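Crystal protein (Bacillus thuringiensis serovar dakota, PDB 2ZTB) is a parasporin-2 toxin that recognizes cancer cells and, like its beta-rich aerolysin-type relatives, probably acts by forming pores in their membranes. Local coordinates at residues L83-L88 / T171-A176. Sequence-based numbering, arbitrary orientation.
With EDO (1,2-ethanediol), chain G.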
loop_
_atom_site.group_PDB
_atom_site.type_symbol
_atom_site.label_atom_id
_atom_site.label_comp_id
_atom_site.label_asym_id
_atom_site.label_seq_id
_atom_site.Cartn_x
_atom_site.Cartn_y
_atom_site.Cartn_z
ATOM N N LEU A 83 -19.115 19.491 -13.393
ATOM C CA LEU A 83 -18.548 20.062 -12.173
ATOM C C LEU A 83 -19.306 21.297 -11.715
ATOM O O LEU A 83 -19.289 21.643 -10.537
ATOM C CB LEU A 83 -17.065 20.407 -12.350
ATOM C CG LEU A 83 -16.041 19.291 -12.592
ATOM C CD1 LEU A 83 -14.628 19.856 -12.392
ATOM C CD2 LEU A 83 -16.276 18.074 -11.686
ATOM N N ALA A 84 -19.961 21.968 -12.653
ATOM C CA ALA A 84 -20.739 23.158 -12.342
ATOM C C ALA A 84 -21.790 23.320 -13.405
ATOM O O ALA A 84 -21.593 22.901 -14.542
ATOM C CB ALA A 84 -19.850 24.393 -12.285
ATOM N N GLN A 85 -22.913 23.913 -13.024
ATOM C CA GLN A 85 -23.985 24.188 -13.948
ATOM C C GLN A 85 -24.776 25.416 -13.509
ATOM O O GLN A 85 -25.197 25.519 -12.363
ATOM C CB GLN A 85 -24.904 22.975 -14.079
ATOM C CG GLN A 85 -25.881 23.094 -15.227
ATOM C CD GLN A 85 -26.839 21.941 -15.310
ATOM O OE1 GLN A 85 -28.039 22.119 -15.143
ATOM N NE2 GLN A 85 -26.331 20.758 -15.592
ATOM N N ASP A 86 -24.974 26.337 -14.450
ATOM C CA ASP A 86 -25.665 27.590 -14.202
ATOM C C ASP A 86 -26.618 27.881 -15.350
ATOM O O ASP A 86 -26.319 27.608 -16.513
ATOM C CB ASP A 86 -24.661 28.740 -14.023
ATOM C CG ASP A 86 -23.913 28.663 -12.691
ATOM O OD1 ASP A 86 -24.532 28.909 -11.628
ATOM O OD2 ASP A 86 -22.706 28.339 -12.694
ATOM N N THR A 87 -27.778 28.426 -15.012
ATOM C CA THR A 87 -28.776 28.761 -16.007
ATOM C C THR A 87 -29.018 30.255 -15.981
ATOM O O THR A 87 -29.209 30.829 -14.911
ATOM C CB THR A 87 -30.075 27.974 -15.762
ATOM O OG1 THR A 87 -29.787 26.570 -15.848
ATOM C CG2 THR A 87 -31.145 28.336 -16.789
ATOM N N LEU A 88 -28.962 30.880 -17.159
ATOM C CA LEU A 88 -29.315 32.286 -17.328
ATOM C C LEU A 88 -30.744 32.408 -17.858
ATOM O O LEU A 88 -31.081 31.827 -18.891
ATOM C CB LEU A 88 -28.336 32.990 -18.281
ATOM C CG LEU A 88 -26.866 33.150 -17.864
ATOM C CD1 LEU A 88 -26.011 33.669 -19.020
ATOM C CD2 LEU A 88 -26.731 34.064 -16.639
ATOM N N THR A 171 -28.555 27.225 -20.429
ATOM C CA THR A 171 -27.704 26.527 -19.462
ATOM C C THR A 171 -26.227 26.473 -19.896
ATOM O O THR A 171 -25.912 26.237 -21.073
ATOM C CB THR A 171 -28.231 25.085 -19.188
ATOM O OG1 THR A 171 -29.570 25.156 -18.697
ATOM C CG2 THR A 171 -27.403 24.382 -18.153
ATOM N N ILE A 172 -25.343 26.712 -18.930
ATOM C CA ILE A 172 -23.895 26.630 -19.112
ATOM C C ILE A 172 -23.350 25.603 -18.119
ATOM O O ILE A 172 -23.698 25.637 -16.945
ATOM C CB ILE A 172 -23.206 28.002 -18.874
ATOM C CG1 ILE A 172 -23.726 29.056 -19.862
ATOM C CG2 ILE A 172 -21.686 27.889 -18.959
ATOM C CD1 ILE A 172 -24.758 29.988 -19.274
ATOM N N GLN A 173 -22.516 24.684 -18.600
ATOM C CA GLN A 173 -21.887 23.695 -17.735
ATOM C C GLN A 173 -20.378 23.791 -17.760
ATOM O O GLN A 173 -19.790 24.158 -18.772
ATOM C CB GLN A 173 -22.318 22.267 -18.112
ATOM C CG GLN A 173 -23.847 22.090 -18.233
ATOM C CD GLN A 173 -24.239 20.773 -18.877
ATOM O OE1 GLN A 173 -23.625 20.341 -19.852
ATOM N NE2 GLN A 173 -25.279 20.136 -18.344
ATOM N N LEU A 174 -19.760 23.462 -16.625
ATOM C CA LEU A 174 -18.337 23.189 -16.579
ATOM C C LEU A 174 -18.184 21.682 -16.484
ATOM O O LEU A 174 -18.722 21.051 -15.570
ATOM C CB LEU A 174 -17.665 23.889 -15.393
ATOM C CG LEU A 174 -16.148 23.682 -15.222
ATOM C CD1 LEU A 174 -15.354 24.283 -16.365
ATOM C CD2 LEU A 174 -15.694 24.268 -13.911
ATOM N N THR A 175 -17.470 21.096 -17.438
ATOM C CA THR A 175 -17.326 19.651 -17.474
ATOM C C THR A 175 -15.865 19.237 -17.437
ATOM O O THR A 175 -14.992 20.016 -17.785
ATOM C CB THR A 175 -17.989 19.032 -18.714
ATOM O OG1 THR A 175 -17.179 19.293 -19.872
ATOM C CG2 THR A 175 -19.421 19.593 -18.923
ATOM N N ALA A 176 -15.616 17.999 -17.008
ATOM C CA ALA A 176 -14.283 17.441 -16.967
ATOM C C ALA A 176 -14.290 15.937 -17.251
ATOM O O ALA A 176 -15.342 15.297 -17.281
ATOM C CB ALA A 176 -13.630 17.736 -15.615
HETATM C C1 EDO G . -20.982 29.212 -9.544
HETATM O O1 EDO G . -20.721 28.451 -10.732
HETATM C C2 EDO G . -21.700 28.327 -8.529
HETATM O O2 EDO G . -21.632 28.886 -7.209
#
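The carbonyl O of Leu174 is gripped by two successive amides of the facing strand: Leu83 N at 2.7 Å, nearly in line with the C=O, and Ala84 N at a longer 3.3 Å, in the carbonyl plane on a lone pair. Two residues facing one make this a classic beta bulge in the antiparallel pairing of strands 61-90 and 168-199, two of the long strands of this elongated, proteolytically activated form of the toxin. Still at the bulge, Ala84 O takes Leu174 N in return. From there the register is regular: Gln85 lies opposite Gln173 as a non-hydrogen-bonded pair, and Asp86 and Ile172 exchange both backbone bonds, the one from Ile172 N to Asp86 O being 2.8 Å and almost straight.

Side chains then sort onto two faces. On one, Ala84 CB meets Leu174 CB at 3.8 Å, and Leu88 CD1 comes against Ile172 CD1 at 3.9 Å; strands 96-116 and 147-164 cover this side, with Val160 and Val162 against Ile172. Asp86 also points there, and its OD2 takes a hydrogen bond from O1 of an ethanediol; the same ethanediol, probably from the crystallisation liquor, is also hydrogen-bonded to Thr103 N.

The other face is more polar. Gln85 and Gln173 run side by side, pointing the same way. Thr171 has its methyl anti to the backbone N, which lays CG2 against the aliphatic Gln85 CG at 3.5 Å and leaves the hydroxyl on the Thr87 side. There Thr171 OG1 and Thr87 OG1 share a hydrogen bond of 3.2 Å, in which either hydroxyl could be the donor.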